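Local coordinates for 2S Albumin protein (Dolichos, PDB 6IX1), which is a 2S albumin seed protein with hemopexin repeats and probably has a storage role, its precise biochemical function remaining uncertain, at residues I4-R9 / P60-S65; Y74-S79 / D116-A121. One frame throughout, in Å; residues are numbered along the deposited sequence.

Contact 1 of 2, residues I4-R9 / P60-S65; sequences INAAFR and PGIDCS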
loop_
_atom_site.group_PDB
_atom_site.type_symbol
_atom_site.label_atom_id
_atom_site.label_comp_id
_atom_site.label_asym_id
_atom_site.label_seq_id
_atom_site.Cartn_x
_atom_site.Cartn_y
_atom_site.Cartn_z
ATOM N N ILE A 4 8.165 -7.075 -0.428
ATOM C CA ILE A 4 6.737 -6.714 -0.295
ATOM C C ILE A 4 6.257 -5.989 -1.548
ATOM O O ILE A 4 6.869 -4.959 -1.911
ATOM C CB ILE A 4 6.473 -5.971 1.020
ATOM C CG1 ILE A 4 6.857 -6.863 2.209
ATOM C CG2 ILE A 4 5.051 -5.511 1.129
ATOM C CD1 ILE A 4 6.881 -6.170 3.583
ATOM N N ASN A 5 5.213 -6.457 -2.187
ATOM C CA ASN A 5 4.661 -5.856 -3.384
ATOM C C ASN A 5 3.499 -4.931 -3.094
ATOM O O ASN A 5 3.271 -4.052 -3.939
ATOM C CB ASN A 5 4.188 -6.909 -4.392
ATOM C CG ASN A 5 5.276 -7.845 -4.757
ATOM O OD1 ASN A 5 5.332 -9.009 -4.365
ATOM N ND2 ASN A 5 6.109 -7.375 -5.663
ATOM N N ALA A 6 2.800 -5.041 -2.004
ATOM C CA ALA A 6 1.740 -4.124 -1.645
ATOM C C ALA A 6 1.423 -4.225 -0.172
ATOM O O ALA A 6 1.677 -5.310 0.420
ATOM C CB ALA A 6 0.503 -4.395 -2.498
ATOM N N ALA A 7 0.786 -3.235 0.385
ATOM C CA ALA A 7 0.300 -3.320 1.765
ATOM C C ALA A 7 -0.926 -2.460 1.949
ATOM O O ALA A 7 -1.133 -1.458 1.197
ATOM C CB ALA A 7 1.419 -2.861 2.675
ATOM N N PHE A 8 -1.722 -2.735 2.965
ATOM C CA PHE A 8 -2.732 -1.769 3.410
ATOM C C PHE A 8 -3.037 -1.978 4.882
ATOM O O PHE A 8 -2.824 -3.070 5.444
ATOM C CB PHE A 8 -3.987 -1.803 2.520
ATOM C CG PHE A 8 -4.879 -3.014 2.593
ATOM C CD1 PHE A 8 -5.761 -3.191 3.660
ATOM C CD2 PHE A 8 -4.804 -3.942 1.585
ATOM C CE1 PHE A 8 -6.584 -4.302 3.678
ATOM C CE2 PHE A 8 -5.681 -5.033 1.608
ATOM C CZ PHE A 8 -6.533 -5.226 2.676
ATOM N N ARG A 9 -3.498 -0.909 5.489
ATOM C CA ARG A 9 -3.829 -0.837 6.908
ATOM C C ARG A 9 -5.239 -1.362 7.139
ATOM O O ARG A 9 -6.210 -0.915 6.505
ATOM C CB ARG A 9 -3.743 0.648 7.337
ATOM C CG ARG A 9 -4.089 0.869 8.783
ATOM C CD ARG A 9 -4.123 2.294 9.227
ATOM N NE ARG A 9 -5.089 3.076 8.495
ATOM C CZ ARG A 9 -5.198 4.412 8.633
ATOM N NH1 ARG A 9 -4.354 5.088 9.350
ATOM N NH2 ARG A 9 -6.114 5.043 7.883
ATOM N N PRO A 60 -1.592 -12.887 -11.218
ATOM C CA PRO A 60 -0.358 -13.094 -10.472
ATOM C C PRO A 60 -0.263 -12.454 -9.076
ATOM O O PRO A 60 0.621 -12.765 -8.307
ATOM C CB PRO A 60 0.660 -12.403 -11.368
ATOM C CG PRO A 60 -0.107 -11.251 -11.996
ATOM C CD PRO A 60 -1.430 -11.910 -12.324
ATOM N N GLY A 61 -1.276 -11.667 -8.724
ATOM C CA GLY A 61 -1.408 -11.161 -7.356
ATOM C C GLY A 61 -1.590 -9.649 -7.354
ATOM O O GLY A 61 -1.682 -9.031 -8.381
ATOM N N ILE A 62 -1.603 -9.088 -6.172
ATOM C CA ILE A 62 -1.870 -7.669 -5.905
ATOM C C ILE A 62 -0.536 -6.913 -5.856
ATOM O O ILE A 62 0.339 -7.259 -5.083
ATOM C CB ILE A 62 -2.670 -7.532 -4.606
ATOM C CG1 ILE A 62 -4.048 -8.144 -4.750
ATOM C CG2 ILE A 62 -2.724 -6.093 -4.134
ATOM C CD1 ILE A 62 -4.830 -8.286 -3.458
ATOM N N ASP A 63 -0.434 -5.910 -6.753
ATOM C CA ASP A 63 0.821 -5.142 -6.900
ATOM C C ASP A 63 0.706 -3.715 -6.390
ATOM O O ASP A 63 1.691 -2.957 -6.435
ATOM C CB ASP A 63 1.413 -5.165 -8.309
ATOM C CG ASP A 63 0.515 -4.575 -9.371
ATOM O OD1 ASP A 63 -0.382 -3.793 -8.974
ATOM O OD2 ASP A 63 0.875 -4.725 -10.546
ATOM N N CYS A 64 -0.440 -3.350 -5.836
ATOM C CA CYS A 64 -0.677 -2.065 -5.167
ATOM C C CYS A 64 -2.009 -2.163 -4.436
ATOM O O CYS A 64 -2.871 -2.923 -4.864
ATOM C CB CYS A 64 -0.646 -0.908 -6.180
ATOM S SG CYS A 64 -0.756 0.743 -5.433
ATOM N N SER A 65 -2.106 -1.448 -3.345
ATOM C CA SER A 65 -3.356 -1.446 -2.569
ATOM C C SER A 65 -3.407 -0.240 -1.682
ATOM O O SER A 65 -2.349 0.247 -1.347
ATOM C CB SER A 65 -3.491 -2.675 -1.721
ATOM O OG SER A 65 -2.352 -2.928 -0.892
#

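Contact 2 of 2, residues Y74-S79 / D116-A121; sequences YVFSGS and DGIDSA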
loop_
_atom_site.group_PDB
_atom_site.type_symbol
_atom_site.label_atom_id
_atom_site.label_comp_id
_atom_site.label_asym_id
_atom_site.label_seq_id
_atom_site.Cartn_x
_atom_site.Cartn_y
_atom_site.Cartn_z
ATOM N N TYR A 74 -8.931 -0.443 -2.092
ATOM C CA TYR A 74 -8.639 -0.721 -3.512
ATOM C C TYR A 74 -7.454 -1.634 -3.662
ATOM O O TYR A 74 -6.465 -1.473 -2.891
ATOM C CB TYR A 74 -8.406 0.563 -4.319
ATOM C CG TYR A 74 -9.647 1.309 -4.643
ATOM C CD1 TYR A 74 -10.396 0.961 -5.760
ATOM C CD2 TYR A 74 -10.157 2.309 -3.860
ATOM C CE1 TYR A 74 -11.585 1.590 -6.100
ATOM C CE2 TYR A 74 -11.316 2.967 -4.191
ATOM C CZ TYR A 74 -12.037 2.607 -5.317
ATOM O OH TYR A 74 -13.178 3.281 -5.624
ATOM N N VAL A 75 -7.551 -2.571 -4.588
ATOM C CA VAL A 75 -6.412 -3.411 -4.963
ATOM C C VAL A 75 -6.185 -3.336 -6.451
ATOM O O VAL A 75 -7.120 -2.977 -7.203
ATOM C CB VAL A 75 -6.704 -4.851 -4.506
ATOM C CG1 VAL A 75 -6.824 -4.942 -2.998
ATOM C CG2 VAL A 75 -7.939 -5.506 -5.113
ATOM N N PHE A 76 -4.961 -3.586 -6.846
ATOM C CA PHE A 76 -4.463 -3.389 -8.211
ATOM C C PHE A 76 -3.651 -4.604 -8.634
ATOM O O PHE A 76 -3.021 -5.220 -7.775
ATOM C CB PHE A 76 -3.555 -2.155 -8.275
ATOM C CG PHE A 76 -4.222 -0.836 -7.924
ATOM C CD1 PHE A 76 -4.500 -0.486 -6.609
ATOM C CD2 PHE A 76 -4.716 -0.014 -8.925
ATOM C CE1 PHE A 76 -5.193 0.670 -6.287
ATOM C CE2 PHE A 76 -5.447 1.098 -8.589
ATOM C CZ PHE A 76 -5.678 1.471 -7.278
ATOM N N SER A 77 -3.619 -4.884 -9.919
ATOM C CA SER A 77 -2.762 -5.894 -10.543
ATOM C C SER A 77 -2.548 -5.418 -11.994
ATOM O O SER A 77 -3.475 -5.488 -12.775
ATOM C CB SER A 77 -3.339 -7.257 -10.508
ATOM O OG SER A 77 -2.443 -8.207 -11.045
ATOM N N GLY A 78 -1.364 -4.913 -12.271
ATOM C CA GLY A 78 -1.126 -4.291 -13.587
ATOM C C GLY A 78 -2.105 -3.161 -13.800
ATOM O O GLY A 78 -2.254 -2.314 -12.958
ATOM N N SER A 79 -2.765 -3.151 -14.943
ATOM C CA SER A 79 -3.738 -2.075 -15.244
ATOM C C SER A 79 -5.103 -2.303 -14.613
ATOM O O SER A 79 -5.938 -1.473 -14.833
ATOM C CB SER A 79 -3.885 -1.800 -16.729
ATOM O OG SER A 79 -4.449 -2.905 -17.433
ATOM N N ASP A 116 -1.523 2.768 -16.487
ATOM C CA ASP A 116 -1.069 1.393 -16.795
ATOM C C ASP A 116 -0.651 0.630 -15.541
ATOM O O ASP A 116 -0.288 -0.532 -15.652
ATOM C CB ASP A 116 0.114 1.408 -17.781
ATOM C CG ASP A 116 -0.191 2.018 -19.127
ATOM O OD1 ASP A 116 -1.255 1.722 -19.591
ATOM O OD2 ASP A 116 0.682 2.727 -19.666
ATOM N N GLY A 117 -0.681 1.284 -14.390
ATOM C CA GLY A 117 -0.260 0.658 -13.128
ATOM C C GLY A 117 0.105 1.708 -12.143
ATOM O O GLY A 117 0.579 2.758 -12.489
ATOM N N ILE A 118 -0.022 1.329 -10.877
ATOM C CA ILE A 118 0.434 2.149 -9.745
ATOM C C ILE A 118 1.465 1.347 -8.975
ATOM O O ILE A 118 1.186 0.150 -8.709
ATOM C CB ILE A 118 -0.790 2.637 -8.915
ATOM C CG1 ILE A 118 -1.865 3.264 -9.831
ATOM C CG2 ILE A 118 -0.320 3.583 -7.821
ATOM C CD1 ILE A 118 -3.000 3.843 -9.140
ATOM N N ASP A 119 2.561 1.980 -8.552
ATOM C CA ASP A 119 3.543 1.194 -7.782
ATOM C C ASP A 119 3.100 1.039 -6.338
ATOM O O ASP A 119 3.310 -0.070 -5.795
ATOM C CB ASP A 119 4.895 1.902 -7.785
ATOM C CG ASP A 119 5.643 1.926 -9.118
ATOM O OD1 ASP A 119 5.272 1.112 -10.016
ATOM O OD2 ASP A 119 6.526 2.768 -9.287
ATOM N N SER A 120 2.612 2.085 -5.732
ATOM C CA SER A 120 2.365 2.036 -4.297
ATOM C C SER A 120 1.372 3.110 -3.924
ATOM O O SER A 120 1.187 4.051 -4.738
ATOM C CB SER A 120 3.639 2.239 -3.484
ATOM O OG SER A 120 3.537 1.767 -2.183
ATOM N N ALA A 121 0.792 3.013 -2.740
ATOM C CA ALA A 121 -0.165 3.979 -2.287
ATOM C C ALA A 121 -0.312 3.934 -0.792
ATOM O O ALA A 121 -0.098 2.835 -0.228
ATOM C CB ALA A 121 -1.480 3.709 -2.895
HETATM O O HOH W 1 -0.832 -1.610 -10.700
#

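Contact 1 of 2, residues I4-R9 / P60-S65
The hydroxyl OG of Ser-65 donates a weak hydrogen bond to the backbone O of Ala-7 (2.8 Å). It joins two blades of a four-bladed hemopexin-type beta-propeller: strand 6-9 starts one antiparallel sheet, strand 64-67 the next, and they meet close to the centre of the chain. The bond is the single direct hydrogen bond between the two segments. Ser-65 OG lies only 3.2 Å from Ala-7 C, so the hydroxyl sits beside the carbonyl and not beyond its oxygen. A chi1 of 52° sets OG between the backbone N and the carbonyl carbon of its own residue and turns it toward strand 6-9. Phe-8 receives the same hydroxyl at its ring edge, in the ring plane, with CD2 3.6 Å from Ser-65 OG; the ring also stacks with Tyr-17 of its own sheet and meets Tyr-86. Backbone pairing stays within each sheet, as between Phe-8 and Tyr-17 and between Cys-64 and Phe-76; across the blades, Arg-9 N reaches OD1 of Asp-67. Asn-5 and Ala-6 together face Phe-19 in a classic beta bulge at the start of strand 6-9. Here the chains come close, with CA of Ala-6 4.7 Å from CA of Cys-64, while Asn-5 O and Asp-63 O, both acceptors, stand 3.2 Å apart without a bond between them. The amide of Asn-5 takes no part, its OD1 accepting from Cys-21 N. The Ala-6 methyl points across: CB lies 3.6 Å from both Cys-64 N and Ser-65 OG and meets CG2 of Ile-62 at 4.0 Å.

Contact 2 of 2, residues Y74-S79 / D116-A121
The ring of Phe-76 is approached obliquely by the end methyl of Ile-118, whose CD1 comes 3.7 Å from Phe-76 CE2 and 4.0 Å from CZ. Ile-118 CD1, carried outward by an extended chain (chi2 -175°), makes the apolar contact, although the CA atoms of Phe-76 and Ile-118 remain 7.6 Å apart. Cys-64 and Ile-102 each touch both side chains, which places the pair in a buried apolar cluster where strands 64-67 and 72-77, the loop at Ile-118 and helix 102-105 meet. The two segments belong to successive blades of the hemopexin-type propeller: strand 72-77 is the second strand of one sheet, and 116-121 leads into the first strand of the next, where Asp-119 and Ser-120 face Phe-133 in a classic beta bulge. Beyond the ring the contact passes to backbone and water. A water bridges the chains, accepting from Ile-118 N at 3.1 Å and able to donate to Gly-78 O at 2.8 Å, though it has more acceptors in reach than protons to give. Gly-78 O also receives a CA-H...O contact from Gly-117 CA, 3.6 Å away with an angle of 142° at the hydrogen. Farther toward the protein surface the chains draw nearer, Ser-79 CA lying 4.6 Å from Asp-116 CA, and the polypeptide turns at Gly-78, whose phi is positive (58°). Gly-117 O accepts a hydrogen bond from Lys-134 NZ.

How the contacts relate
From the N terminus, strand 6-9 opens the first sheet; after 50 intervening residues that include its other three strands, contact 1 closes the loop against the start of the second sheet. Contact 2 then opens on strand 72-77 and closes after 36 intervening residues, where 116-121 enters the third sheet. The two loops run in series, neither enclosing nor crossing the other, as expected of consecutive propeller blades. Their centres are 8 Å apart and they touch through the second sheet, in which 64-67 and 72-77 are neighbours: Asp-63 N lies 2.9 Å from Phe-76 O and Asp-63 OD2 lies 2.8 Å from Gly-78 N, both probable hydrogen bonds.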